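Local coordinates for CRISPR-associated endonuclease/helicase Cas3 (Thermus thermophilus HB8, PDB 3SK9), which cuts single-stranded DNA, stimulated by transition-metal ions such as manganese, through its N-terminal HD nuclease domain, the part described here, as the nuclease-helicase of CRISPR antiviral defence, at residues A[42-47]-A[260-265]; A[56-61]-A[182-187]; A[107-112]-A[139-144]; A[117-122]-A[131-136]; A[217-222]-A[232-237]. One frame throughout, in Å; residues are numbered along the deposited sequence.

Interaction 1. Residues A[42-47]-A[260-265]; sequences RMEPPR and ELFPYI
Glu-44 reaches from the turn between helix 26-43 and helix 46-56 to the backbone of Leu-261 on strand 260-264. Its CB does not aim at the strand; CG lies beside the backbone N (chi1 -69°), and a second bend at CG (chi2 -73°) swings the carboxylate across. CD stands 3.4 Å from Leu-261 O. OE1 accepts a hydrogen bond from Leu-261 N at 2.9 Å, nearly straight at 158°, met on the syn side and slightly out of the carboxylate plane; the same oxygen also lies 3.7 Å from Glu-260 CB. OE2 sits 2.6 Å from Leu-261 O and comes obliquely near the ring of Phe-262. Both oxygens of the buried Glu-44 carboxylate thus lie against the main chain of Leu-261. Beside them Pro-45, the N-cap residue of helix 46-56, crosses the Leu-261 side chain at about a right angle, Pro-45 CG 3.6 Å from Leu-261 CD1. Neighbouring groups have other partners: Glu-260 OE1 bonds to Tyr-52 OH, and the Phe-262 ring meets that of Phe-208 on helix 196-213. The arrangement ties a helix-helix turn of the HD domain to the edge of the two-stranded antiparallel hairpin, strands 253-257 and 260-264, that ends this otherwise helical chain.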
# COMPACT_ATOMS: atom_id res chain seq x y z
N ARG A 42 7.99 0.93 -13.00
CA ARG A 42 8.22 1.01 -14.44
C ARG A 42 9.47 1.82 -14.76
O ARG A 42 10.11 1.58 -15.79
CB ARG A 42 6.99 1.59 -15.17
CG ARG A 42 5.86 0.56 -15.32
CD ARG A 42 4.54 1.25 -15.67
NE ARG A 42 3.46 0.30 -15.92
CZ ARG A 42 2.21 0.65 -16.21
NH1 ARG A 42 1.87 1.95 -16.29
NH2 ARG A 42 1.30 -0.30 -16.42
N MET A 43 9.82 2.76 -13.88
CA MET A 43 11.01 3.59 -14.11
C MET A 43 12.29 2.99 -13.51
O MET A 43 13.39 3.52 -13.75
CB MET A 43 10.82 4.95 -13.47
CG MET A 43 9.87 5.90 -14.19
SD MET A 43 9.53 7.28 -13.05
CE MET A 43 10.98 7.37 -12.04
N GLU A 44 12.17 1.92 -12.71
CA GLU A 44 13.36 1.33 -12.08
C GLU A 44 14.25 0.65 -13.14
O GLU A 44 13.76 0.25 -14.21
CB GLU A 44 12.99 0.27 -11.05
CG GLU A 44 12.30 0.86 -9.80
CD GLU A 44 13.27 1.63 -8.89
OE1 GLU A 44 14.46 1.25 -8.81
OE2 GLU A 44 12.80 2.56 -8.19
N PRO A 45 15.53 0.49 -12.85
CA PRO A 45 16.38 -0.22 -13.83
C PRO A 45 15.91 -1.63 -14.14
O PRO A 45 15.28 -2.28 -13.31
CB PRO A 45 17.77 -0.23 -13.19
CG PRO A 45 17.75 0.93 -12.19
CD PRO A 45 16.31 1.05 -11.72
N PRO A 46 16.23 -2.12 -15.35
CA PRO A 46 15.86 -3.50 -15.69
C PRO A 46 16.32 -4.55 -14.64
O PRO A 46 15.60 -5.52 -14.41
CB PRO A 46 16.60 -3.74 -17.03
CG PRO A 46 16.87 -2.41 -17.60
CD PRO A 46 16.98 -1.44 -16.45
N ARG A 47 17.52 -4.40 -14.09
CA ARG A 47 17.97 -5.35 -13.05
C ARG A 47 16.97 -5.36 -11.88
O ARG A 47 16.70 -6.42 -11.33
CB ARG A 47 19.34 -4.96 -12.51
CG ARG A 47 20.46 -5.74 -13.14
CD ARG A 47 21.85 -5.21 -12.77
NE ARG A 47 22.83 -5.84 -13.66
CZ ARG A 47 22.95 -5.53 -14.95
NH1 ARG A 47 22.17 -4.58 -15.50
NH2 ARG A 47 23.86 -6.17 -15.68
N GLU A 260 16.96 -1.60 -5.31
CA GLU A 260 16.09 -0.64 -6.03
C GLU A 260 16.51 0.77 -5.63
O GLU A 260 17.32 0.96 -4.68
CB GLU A 260 14.58 -0.87 -5.73
CG GLU A 260 14.20 -0.69 -4.25
CD GLU A 260 12.84 -1.32 -3.87
OE1 GLU A 260 12.16 -1.89 -4.74
OE2 GLU A 260 12.41 -1.23 -2.69
N LEU A 261 16.02 1.75 -6.37
CA LEU A 261 16.52 3.12 -6.25
C LEU A 261 15.38 4.11 -6.03
O LEU A 261 14.30 3.97 -6.65
CB LEU A 261 17.25 3.55 -7.56
CG LEU A 261 18.45 2.68 -7.92
CD1 LEU A 261 18.96 2.91 -9.39
CD2 LEU A 261 19.61 2.90 -6.92
N PHE A 262 15.65 5.14 -5.23
CA PHE A 262 14.70 6.23 -5.04
C PHE A 262 15.47 7.54 -5.04
O PHE A 262 16.63 7.55 -4.67
CB PHE A 262 14.00 6.08 -3.65
CG PHE A 262 13.27 4.75 -3.49
CD1 PHE A 262 12.07 4.53 -4.13
CD2 PHE A 262 13.81 3.74 -2.72
CE1 PHE A 262 11.41 3.31 -3.99
CE2 PHE A 262 13.14 2.52 -2.59
CZ PHE A 262 11.96 2.32 -3.24
N PRO A 263 14.82 8.65 -5.39
CA PRO A 263 15.47 9.96 -5.15
C PRO A 263 15.71 10.23 -3.64
O PRO A 263 14.85 9.95 -2.77
CB PRO A 263 14.47 10.96 -5.73
CG PRO A 263 13.13 10.27 -5.62
CD PRO A 263 13.43 8.80 -5.85
N TYR A 264 16.92 10.72 -3.34
CA TYR A 264 17.23 11.26 -2.01
C TYR A 264 16.89 12.75 -2.03
O TYR A 264 17.51 13.56 -2.74
CB TYR A 264 18.70 11.01 -1.67
CG TYR A 264 19.17 11.68 -0.39
CD1 TYR A 264 18.86 11.15 0.86
CD2 TYR A 264 19.91 12.86 -0.44
CE1 TYR A 264 19.28 11.78 2.03
CE2 TYR A 264 20.34 13.49 0.71
CZ TYR A 264 20.03 12.95 1.94
OH TYR A 264 20.49 13.59 3.08
N ILE A 265 15.88 13.10 -1.23
CA ILE A 265 15.28 14.43 -1.23
C ILE A 265 15.89 15.29 -0.12
O ILE A 265 16.62 14.80 0.75
CB ILE A 265 13.73 14.33 -1.04
CG1 ILE A 265 13.12 13.39 -2.08
CG2 ILE A 265 13.06 15.71 -1.12
CD1 ILE A 265 13.11 13.96 -3.49
OXT ILE A 265 15.69 16.50 -0.08

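Interaction 2. Residues A[56-61]-A[182-187]; sequences WGLPEE and GAPLPP
Three of the four residues from Pro-184 to Pro-187 are prolines, and all three rings pack on residues 56-58 without one hydrogen bond across the contact. Leu-58 is the central apolar group. Its CG lies beside the backbone N (chi1 -70°), which carries the isobutyl end over to the proline run although CB itself does not aim there. Leu-58 CD1 meets Pro-184 CG at 3.8 Å, and Leu-58 CD2, also near that ring, lies 4.0 Å from Pro-187 CD, so the fork lies between rings three residues apart in the chain. This is loop-to-loop packing in the helical HD domain. Gly-57, with positive phi, leaves helix 46-56 just before helix 60-71, while Gly-182 ends helix 165-181 as the C-prime residue of a Schellman motif and releases the extended proline segment toward helix 196-213. Pro-186 lies alongside Trp-56, pointing the same way, and brings its CG obliquely to Trp-56 CE3 at 3.9 Å. Carbonyl oxygens meet proline carbons as well: Trp-56 O is 3.4 Å from Pro-186 CB, and Gly-57 O is 3.4 Å from Pro-187 CG. Behind this layer stands Trp-66 of helix 60-71, whose ring meets that of Trp-56 edge-to-face and which also touches Leu-58 and Pro-186.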
# COMPACT_ATOMS: atom_id res chain seq x y z
N TRP A 56 8.79 -13.13 -7.03
CA TRP A 56 7.40 -13.59 -6.93
C TRP A 56 7.01 -14.71 -7.91
O TRP A 56 5.85 -15.14 -7.92
CB TRP A 56 6.48 -12.37 -7.05
CG TRP A 56 6.82 -11.39 -5.95
CD1 TRP A 56 7.36 -10.13 -6.08
CD2 TRP A 56 6.68 -11.62 -4.54
NE1 TRP A 56 7.57 -9.58 -4.82
CE2 TRP A 56 7.16 -10.48 -3.87
CE3 TRP A 56 6.17 -12.68 -3.79
CZ2 TRP A 56 7.16 -10.38 -2.45
CZ3 TRP A 56 6.16 -12.58 -2.40
CH2 TRP A 56 6.66 -11.46 -1.75
N GLY A 57 7.97 -15.17 -8.72
CA GLY A 57 7.69 -16.21 -9.70
C GLY A 57 6.62 -15.82 -10.71
O GLY A 57 5.82 -16.67 -11.15
N LEU A 58 6.61 -14.56 -11.11
CA LEU A 58 5.63 -14.07 -12.10
C LEU A 58 6.35 -13.41 -13.26
O LEU A 58 7.45 -12.86 -13.09
CB LEU A 58 4.69 -13.03 -11.47
CG LEU A 58 3.65 -13.50 -10.43
CD1 LEU A 58 3.09 -12.30 -9.61
CD2 LEU A 58 2.55 -14.26 -11.15
N PRO A 59 5.73 -13.44 -14.46
CA PRO A 59 6.21 -12.57 -15.53
C PRO A 59 6.30 -11.14 -15.00
O PRO A 59 5.51 -10.73 -14.13
CB PRO A 59 5.09 -12.66 -16.59
CG PRO A 59 4.44 -13.96 -16.32
CD PRO A 59 4.48 -14.12 -14.82
N GLU A 60 7.27 -10.41 -15.50
CA GLU A 60 7.53 -9.07 -15.00
C GLU A 60 6.28 -8.20 -14.86
O GLU A 60 6.09 -7.56 -13.83
CB GLU A 60 8.54 -8.40 -15.91
CG GLU A 60 9.17 -7.21 -15.24
CD GLU A 60 10.30 -6.65 -16.04
OE1 GLU A 60 11.39 -7.28 -16.06
OE2 GLU A 60 10.08 -5.58 -16.65
N GLU A 61 5.43 -8.15 -15.90
CA GLU A 61 4.24 -7.33 -15.86
C GLU A 61 3.28 -7.69 -14.70
O GLU A 61 2.72 -6.80 -14.06
CB GLU A 61 3.54 -7.41 -17.20
CG GLU A 61 2.34 -6.49 -17.30
CD GLU A 61 1.98 -6.19 -18.74
OE1 GLU A 61 0.77 -6.08 -19.04
OE2 GLU A 61 2.92 -6.08 -19.57
N GLY A 182 -5.37 -5.27 -11.45
CA GLY A 182 -5.25 -6.49 -12.24
C GLY A 182 -4.15 -7.37 -11.70
O GLY A 182 -3.49 -8.08 -12.45
N ALA A 183 -3.97 -7.34 -10.37
CA ALA A 183 -2.90 -8.09 -9.70
C ALA A 183 -3.17 -9.59 -9.67
O ALA A 183 -4.21 -9.99 -9.18
CB ALA A 183 -2.75 -7.58 -8.28
N PRO A 184 -2.21 -10.40 -10.14
CA PRO A 184 -2.25 -11.86 -9.97
C PRO A 184 -1.63 -12.30 -8.62
O PRO A 184 -0.77 -11.62 -8.09
CB PRO A 184 -1.36 -12.34 -11.11
CG PRO A 184 -0.24 -11.24 -11.14
CD PRO A 184 -0.96 -9.95 -10.81
N LEU A 185 -2.01 -13.46 -8.11
CA LEU A 185 -1.33 -14.05 -6.95
C LEU A 185 -0.07 -14.79 -7.40
O LEU A 185 -0.07 -15.47 -8.42
CB LEU A 185 -2.27 -15.01 -6.21
CG LEU A 185 -1.77 -15.56 -4.86
CD1 LEU A 185 -2.01 -14.50 -3.77
CD2 LEU A 185 -2.45 -16.93 -4.50
N PRO A 186 1.00 -14.68 -6.61
CA PRO A 186 2.21 -15.46 -6.94
C PRO A 186 1.96 -16.96 -6.83
O PRO A 186 1.22 -17.39 -5.96
CB PRO A 186 3.20 -15.04 -5.86
CG PRO A 186 2.73 -13.66 -5.46
CD PRO A 186 1.22 -13.70 -5.55
N PRO A 187 2.60 -17.76 -7.68
CA PRO A 187 2.49 -19.23 -7.59
C PRO A 187 3.08 -19.79 -6.29
O PRO A 187 3.92 -19.11 -5.67
CB PRO A 187 3.31 -19.72 -8.80
CG PRO A 187 3.42 -18.55 -9.70
CD PRO A 187 3.42 -17.33 -8.82

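Interaction 3. Residues A[107-112]-A[139-144]; sequences WVAHGV and LGAHHG
Gly-111 and Ala-141 bring their backbones together, CA to CA 3.9 Å, a spacing possible because Gly-111 has no side chain at the place where the other segment lies. Gly-140 CA makes a CA-H...O contact of 3.4 Å with Gly-111 O, and Ala-141 CB turns toward the helix start, 3.7 Å from Val-112 N. That methyl also meets Ala-109 CB at 4.1 Å. Val-112 holds CG1 anti to its backbone N (chi1 174°); this leaves CG2 beside the N, where it faces Ala-141 CB at 4.1 Å. The same Ala-141 methyl lies 3.7 Å above the centre of the His-142 ring, while His-142 NE2 is hydrogen-bonded to Glu-151. His-110 turns to the metal site instead, its NE2 bonded to Asp-75 OD1, a metal ligand. The contact joins the first turn of helix 110-124 to the loop leaving helix 129-138, with helix 149-161 against Val-112 and helix 196-213 against Leu-139.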
# COMPACT_ATOMS: atom_id res chain seq x y z
N TRP A 107 -3.78 4.45 22.46
CA TRP A 107 -3.37 4.78 21.09
C TRP A 107 -2.31 3.84 20.52
O TRP A 107 -1.34 3.44 21.18
CB TRP A 107 -2.84 6.22 21.00
CG TRP A 107 -2.24 6.52 19.65
CD1 TRP A 107 -0.93 6.40 19.29
CD2 TRP A 107 -2.95 6.97 18.47
NE1 TRP A 107 -0.78 6.76 17.97
CE2 TRP A 107 -2.00 7.10 17.45
CE3 TRP A 107 -4.29 7.27 18.20
CZ2 TRP A 107 -2.34 7.53 16.16
CZ3 TRP A 107 -4.62 7.70 16.93
CH2 TRP A 107 -3.65 7.82 15.92
N VAL A 108 -2.47 3.54 19.25
CA VAL A 108 -1.56 2.65 18.57
C VAL A 108 -1.58 3.15 17.13
O VAL A 108 -2.62 3.63 16.66
CB VAL A 108 -2.07 1.19 18.73
CG1 VAL A 108 -3.45 1.10 18.23
CG2 VAL A 108 -1.18 0.21 18.04
N ALA A 109 -0.43 3.11 16.45
CA ALA A 109 -0.29 3.71 15.12
C ALA A 109 -1.13 2.90 14.15
O ALA A 109 -1.29 1.70 14.37
CB ALA A 109 1.19 3.68 14.67
N HIS A 110 -1.66 3.53 13.09
CA HIS A 110 -2.49 2.76 12.16
C HIS A 110 -1.73 1.61 11.50
O HIS A 110 -2.33 0.61 11.13
CB HIS A 110 -3.14 3.65 11.07
CG HIS A 110 -2.19 4.18 10.06
ND1 HIS A 110 -1.53 5.38 10.22
CD2 HIS A 110 -1.78 3.69 8.87
CE1 HIS A 110 -0.75 5.61 9.17
NE2 HIS A 110 -0.90 4.60 8.33
N GLY A 111 -0.40 1.71 11.41
CA GLY A 111 0.39 0.65 10.77
C GLY A 111 0.36 -0.68 11.52
O GLY A 111 0.48 -1.76 10.91
N VAL A 112 0.11 -0.61 12.83
CA VAL A 112 -0.06 -1.82 13.64
C VAL A 112 -1.33 -2.53 13.17
O VAL A 112 -1.36 -3.77 13.00
CB VAL A 112 -0.17 -1.50 15.14
CG1 VAL A 112 -0.49 -2.75 15.95
CG2 VAL A 112 1.11 -0.85 15.66
N LEU A 139 4.59 -3.82 5.54
CA LEU A 139 3.62 -2.75 5.26
C LEU A 139 3.12 -2.11 6.54
O LEU A 139 2.23 -1.30 6.49
CB LEU A 139 2.43 -3.33 4.45
CG LEU A 139 2.99 -3.90 3.10
CD1 LEU A 139 2.02 -4.86 2.44
CD2 LEU A 139 3.35 -2.75 2.15
N GLY A 140 3.73 -2.47 7.68
CA GLY A 140 3.24 -2.01 8.99
C GLY A 140 3.86 -0.70 9.48
O GLY A 140 4.34 0.11 8.69
N ALA A 141 3.81 -0.52 10.80
CA ALA A 141 4.22 0.75 11.44
C ALA A 141 5.71 0.98 11.63
O ALA A 141 6.09 2.12 11.98
CB ALA A 141 3.52 0.86 12.84
N HIS A 142 6.56 -0.04 11.50
CA HIS A 142 7.93 0.16 11.93
C HIS A 142 8.90 -0.29 10.85
O HIS A 142 9.84 -1.00 11.13
CB HIS A 142 8.20 -0.61 13.24
CG HIS A 142 7.14 -0.37 14.28
ND1 HIS A 142 6.95 0.85 14.89
CD2 HIS A 142 6.21 -1.20 14.80
CE1 HIS A 142 5.96 0.76 15.76
NE2 HIS A 142 5.49 -0.48 15.72
N HIS A 143 8.60 0.10 9.62
CA HIS A 143 9.53 -0.10 8.50
C HIS A 143 10.06 -1.52 8.45
O HIS A 143 11.27 -1.76 8.38
CB HIS A 143 10.62 0.94 8.60
CG HIS A 143 10.07 2.32 8.64
ND1 HIS A 143 9.48 2.92 7.55
CD2 HIS A 143 9.96 3.20 9.66
CE1 HIS A 143 9.06 4.13 7.88
NE2 HIS A 143 9.34 4.32 9.16
N GLY A 144 9.11 -2.44 8.45
CA GLY A 144 9.36 -3.84 8.27
C GLY A 144 9.59 -4.63 9.55
O GLY A 144 9.59 -5.83 9.53

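Interaction 4. Residues A[117-122]-A[131-136]; sequences FLRRLL and AANDLA
Leu-118 and Leu-122 pack on Ala-136 and Ala-132 to form the buried, apolar side of this helix pair. Leu-118 CB lies 3.9 Å from Ala-136 CB, and Leu-122 CB is equally far from Ala-132 CB. The Leu-122 side chain crosses that of Leu-135 at about a right angle, placing Leu-122 CD1 4.0 Å from Leu-135 CB. With alanines at the interface, the axes approach to 8.2 Å, at 146° between their directions: an antiparallel helical hairpin of the HD domain, helices 110-124 and 129-138 joined by a short loop, with Leu-70 of helix 60-71 touching Leu-122 and Leu-135. The polar rim depends on stacking. Arg-119 bends at chi3 (64°) and lays its guanidinium flat over the Asn-133 amide, planes 8° apart, with Asn-133 OD1 3.3 Å from Arg-119 CZ over the centre of the group. That oxygen makes no hydrogen bond to Arg-119; it accepts one from Lys-123 NZ, which fixes the amide under the arginine. The aliphatic part of Arg-119 also packs, its CG 3.6 Å from Ala-136 CB. Hydrogen bonding across the pair runs through a water at the guanidinium edge, in its plane, which accepts from Arg-119 NH1 at 2.9 Å and donates to Asn-133 O.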
# COMPACT_ATOMS: atom_id res chain seq x y z
N PHE A 117 -4.30 -6.73 10.09
CA PHE A 117 -5.31 -6.99 9.07
C PHE A 117 -4.70 -7.82 7.95
O PHE A 117 -5.30 -8.78 7.47
CB PHE A 117 -5.89 -5.69 8.46
CG PHE A 117 -6.62 -4.81 9.46
CD1 PHE A 117 -7.08 -5.31 10.66
CD2 PHE A 117 -6.88 -3.48 9.16
CE1 PHE A 117 -7.76 -4.50 11.55
CE2 PHE A 117 -7.58 -2.67 10.05
CZ PHE A 117 -8.01 -3.18 11.23
N LEU A 118 -3.47 -7.45 7.54
CA LEU A 118 -2.87 -8.09 6.38
C LEU A 118 -2.45 -9.53 6.70
O LEU A 118 -2.43 -10.36 5.78
CB LEU A 118 -1.70 -7.28 5.82
CG LEU A 118 -2.12 -5.98 5.12
CD1 LEU A 118 -0.87 -5.25 4.48
CD2 LEU A 118 -3.15 -6.28 4.03
N ARG A 119 -2.10 -9.83 7.97
CA ARG A 119 -1.73 -11.19 8.35
C ARG A 119 -2.90 -12.11 8.00
O ARG A 119 -2.72 -13.20 7.46
CB ARG A 119 -1.39 -11.31 9.84
CG ARG A 119 0.03 -10.79 10.20
CD ARG A 119 0.28 -10.79 11.72
NE ARG A 119 0.25 -12.13 12.31
CZ ARG A 119 1.33 -12.85 12.60
NH1 ARG A 119 2.56 -12.39 12.34
NH2 ARG A 119 1.18 -14.06 13.16
N ARG A 120 -4.10 -11.65 8.30
CA ARG A 120 -5.31 -12.44 7.97
C ARG A 120 -5.67 -12.40 6.49
O ARG A 120 -5.92 -13.42 5.86
CB ARG A 120 -6.47 -11.87 8.79
CG ARG A 120 -7.72 -12.72 8.84
CD ARG A 120 -8.42 -12.54 10.18
NE ARG A 120 -7.60 -12.98 11.32
CZ ARG A 120 -7.95 -12.86 12.60
NH1 ARG A 120 -9.11 -12.29 12.92
NH2 ARG A 120 -7.15 -13.30 13.56
N LEU A 121 -5.72 -11.19 5.93
CA LEU A 121 -6.29 -10.97 4.63
C LEU A 121 -5.43 -11.54 3.51
O LEU A 121 -5.98 -12.05 2.53
CB LEU A 121 -6.47 -9.47 4.40
CG LEU A 121 -7.84 -8.94 4.82
CD1 LEU A 121 -8.30 -9.43 6.19
CD2 LEU A 121 -7.77 -7.41 4.78
N LEU A 122 -4.11 -11.46 3.64
CA LEU A 122 -3.20 -12.00 2.62
C LEU A 122 -3.25 -13.56 2.63
O LEU A 122 -3.13 -14.20 1.59
CB LEU A 122 -1.76 -11.49 2.81
CG LEU A 122 -1.56 -9.98 2.54
CD1 LEU A 122 -0.09 -9.61 2.82
CD2 LEU A 122 -1.96 -9.50 1.12
N ALA A 131 5.06 -16.04 4.17
CA ALA A 131 5.10 -14.88 3.27
C ALA A 131 4.08 -13.82 3.68
O ALA A 131 4.38 -12.63 3.67
CB ALA A 131 4.85 -15.31 1.84
N ALA A 132 2.87 -14.24 4.04
CA ALA A 132 1.87 -13.28 4.50
C ALA A 132 2.34 -12.52 5.76
O ALA A 132 2.22 -11.30 5.83
CB ALA A 132 0.52 -14.01 4.79
N ASN A 133 2.89 -13.24 6.72
CA ASN A 133 3.28 -12.62 7.97
C ASN A 133 4.41 -11.58 7.71
O ASN A 133 4.43 -10.48 8.29
CB ASN A 133 3.76 -13.67 8.98
CG ASN A 133 2.64 -14.45 9.62
OD1 ASN A 133 1.47 -14.06 9.54
ND2 ASN A 133 3.00 -15.58 10.26
N ASP A 134 5.37 -11.94 6.88
CA ASP A 134 6.48 -11.01 6.61
C ASP A 134 6.03 -9.82 5.82
O ASP A 134 6.47 -8.72 6.07
CB ASP A 134 7.60 -11.70 5.86
CG ASP A 134 8.36 -12.69 6.74
OD1 ASP A 134 8.29 -12.58 7.99
OD2 ASP A 134 9.00 -13.59 6.19
N LEU A 135 5.19 -10.02 4.82
CA LEU A 135 4.73 -8.87 4.03
C LEU A 135 3.87 -7.96 4.90
O LEU A 135 3.88 -6.73 4.78
CB LEU A 135 3.88 -9.30 2.83
CG LEU A 135 4.72 -9.83 1.63
CD1 LEU A 135 3.82 -10.57 0.61
CD2 LEU A 135 5.46 -8.68 0.96
N ALA A 136 3.11 -8.58 5.80
CA ALA A 136 2.26 -7.75 6.69
C ALA A 136 3.12 -6.79 7.54
O ALA A 136 2.79 -5.60 7.71
CB ALA A 136 1.45 -8.68 7.59
O HOH W 1 3.66 -10.10 10.96

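Interaction 5. Residues A[217-222]-A[232-237]; sequences SLFPYG and KEALRL
Leu-237 and Phe-219 carry most of this contact, in which the loop after helix 196-213 folds back on helix 230-246 of the mainly helical HD domain. Leu-237 points its CB toward the loop, and the two side chains slide past each other in opposite directions. Phe-219 CE2 comes 3.7 Å from Leu-237 CB, an oblique approach to the ring, while Phe-219 CD2 lies 4.0 Å from Leu-237 CD1. With CG beside the backbone N (chi1 -84°), the phenyl group is carried in against the helix. Its rim then meets a main-chain oxygen: Ala-234 O lies close to the ring plane, 3.6 Å from Phe-219 CE2, where the polarised ring hydrogens would suit a carbonyl. Asp-32 and Val-36 of helix 26-43 also touch Phe-219, whose side chain is about 7 Å from that of the metal ligand His-29. The Pro-220 ring reaches toward Leu-237, its CD 4.1 Å from Leu-237 CD1, and the other methyl of Leu-237, CD2, faces Leu-218 O. Along the helix, Arg-236 grips Glu-233 side-on, using NE and NH2 on the single oxygen OE2, and its NH1 pairs with Glu-240. No direct hydrogen bond spans the segments; a bridging water instead donates to both Leu-218 O and Leu-237 O, 2.8 Å from each.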
# COMPACT_ATOMS: atom_id res chain seq x y z
N SER A 217 -0.47 18.31 -2.65
CA SER A 217 -0.03 19.15 -3.76
C SER A 217 0.23 18.29 -5.00
O SER A 217 0.19 18.79 -6.12
CB SER A 217 1.20 19.99 -3.39
OG SER A 217 2.38 19.19 -3.35
N LEU A 218 0.50 17.00 -4.79
CA LEU A 218 0.78 16.08 -5.89
C LEU A 218 -0.49 15.28 -6.26
O LEU A 218 -0.74 14.94 -7.44
CB LEU A 218 1.89 15.09 -5.45
CG LEU A 218 3.23 15.81 -5.18
CD1 LEU A 218 4.31 14.84 -4.69
CD2 LEU A 218 3.67 16.60 -6.43
N PHE A 219 -1.28 14.98 -5.22
CA PHE A 219 -2.45 14.12 -5.32
C PHE A 219 -3.61 14.83 -4.63
O PHE A 219 -3.96 14.54 -3.50
CB PHE A 219 -2.16 12.74 -4.68
CG PHE A 219 -1.45 11.80 -5.62
CD1 PHE A 219 -0.05 11.73 -5.67
CD2 PHE A 219 -2.20 11.03 -6.50
CE1 PHE A 219 0.59 10.87 -6.62
CE2 PHE A 219 -1.59 10.20 -7.44
CZ PHE A 219 -0.21 10.10 -7.49
N PRO A 220 -4.24 15.76 -5.35
CA PRO A 220 -5.26 16.62 -4.73
C PRO A 220 -6.46 15.85 -4.17
O PRO A 220 -6.89 14.83 -4.72
CB PRO A 220 -5.73 17.52 -5.89
CG PRO A 220 -4.68 17.39 -6.98
CD PRO A 220 -4.10 16.00 -6.81
N TYR A 221 -7.03 16.38 -3.08
CA TYR A 221 -8.22 15.78 -2.48
C TYR A 221 -9.42 16.09 -3.34
O TYR A 221 -9.42 17.13 -4.02
CB TYR A 221 -8.46 16.34 -1.07
CG TYR A 221 -7.33 16.17 -0.09
CD1 TYR A 221 -6.55 14.99 -0.06
CD2 TYR A 221 -7.01 17.18 0.81
CE1 TYR A 221 -5.52 14.83 0.87
CE2 TYR A 221 -5.97 17.01 1.75
CZ TYR A 221 -5.24 15.83 1.77
OH TYR A 221 -4.21 15.68 2.68
N GLY A 222 -10.41 15.19 -3.36
CA GLY A 222 -11.68 15.44 -4.03
C GLY A 222 -11.92 14.67 -5.32
O GLY A 222 -12.88 14.95 -6.07
N LYS A 232 -6.48 5.77 -14.27
CA LYS A 232 -5.74 6.44 -15.36
C LYS A 232 -5.30 7.82 -14.97
O LYS A 232 -4.17 8.22 -15.25
CB LYS A 232 -6.58 6.56 -16.65
CG LYS A 232 -6.87 5.23 -17.32
CD LYS A 232 -7.57 5.45 -18.67
CE LYS A 232 -8.55 4.31 -18.99
NZ LYS A 232 -9.72 4.30 -18.06
N GLU A 233 -6.18 8.54 -14.27
CA GLU A 233 -5.86 9.88 -13.79
C GLU A 233 -4.82 9.81 -12.66
O GLU A 233 -3.92 10.64 -12.63
CB GLU A 233 -7.11 10.63 -13.30
CG GLU A 233 -6.84 12.03 -12.81
CD GLU A 233 -6.22 12.90 -13.91
OE1 GLU A 233 -6.40 12.57 -15.12
OE2 GLU A 233 -5.57 13.92 -13.58
N ALA A 234 -4.96 8.88 -11.72
CA ALA A 234 -3.93 8.69 -10.68
C ALA A 234 -2.54 8.33 -11.28
O ALA A 234 -1.52 8.77 -10.78
CB ALA A 234 -4.40 7.62 -9.65
N LEU A 235 -2.50 7.52 -12.34
CA LEU A 235 -1.21 7.20 -13.00
C LEU A 235 -0.58 8.47 -13.65
O LEU A 235 0.64 8.68 -13.60
CB LEU A 235 -1.43 6.09 -14.03
CG LEU A 235 -1.52 4.72 -13.36
CD1 LEU A 235 -2.11 3.65 -14.29
CD2 LEU A 235 -0.13 4.27 -12.78
N ARG A 236 -1.42 9.33 -14.22
CA ARG A 236 -0.91 10.56 -14.81
C ARG A 236 -0.34 11.46 -13.71
O ARG A 236 0.72 12.04 -13.86
CB ARG A 236 -2.05 11.29 -15.54
CG ARG A 236 -1.58 12.50 -16.37
CD ARG A 236 -2.79 13.33 -16.87
NE ARG A 236 -3.44 14.03 -15.76
CZ ARG A 236 -2.92 15.09 -15.15
NH1 ARG A 236 -1.76 15.58 -15.57
NH2 ARG A 236 -3.55 15.67 -14.14
N LEU A 237 -1.07 11.55 -12.59
CA LEU A 237 -0.61 12.37 -11.49
C LEU A 237 0.70 11.80 -10.92
O LEU A 237 1.60 12.54 -10.50
CB LEU A 237 -1.67 12.41 -10.38
CG LEU A 237 -2.96 13.21 -10.68
CD1 LEU A 237 -3.96 12.89 -9.52
CD2 LEU A 237 -2.65 14.69 -10.72
O HOH W 2 1.17 15.11 -9.44

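Interactions 1, 4 and 5 are largely buried, whereas 2 and 3 are partly open. Interactions 3 and 4 both use helix 110-124 and meet through Leu-139 and Leu-118, so the start and middle of one helix are packed by consecutive parts of the chain. Interaction 4 also touches interaction 2, Leu-135 against Trp-56; interactions 1 and 5 touch none of the others. Chemistry follows place: a carboxylate holds strand backbone in interaction 1, proline rings pack between loops without a hydrogen bond in 2, and glycine and alanine allow close backbones in 3. Interactions 4 and 5 combine apolar packing with one bridging water each. Interaction 3 lies nearest the metal ligands, followed closely by 4 and 5.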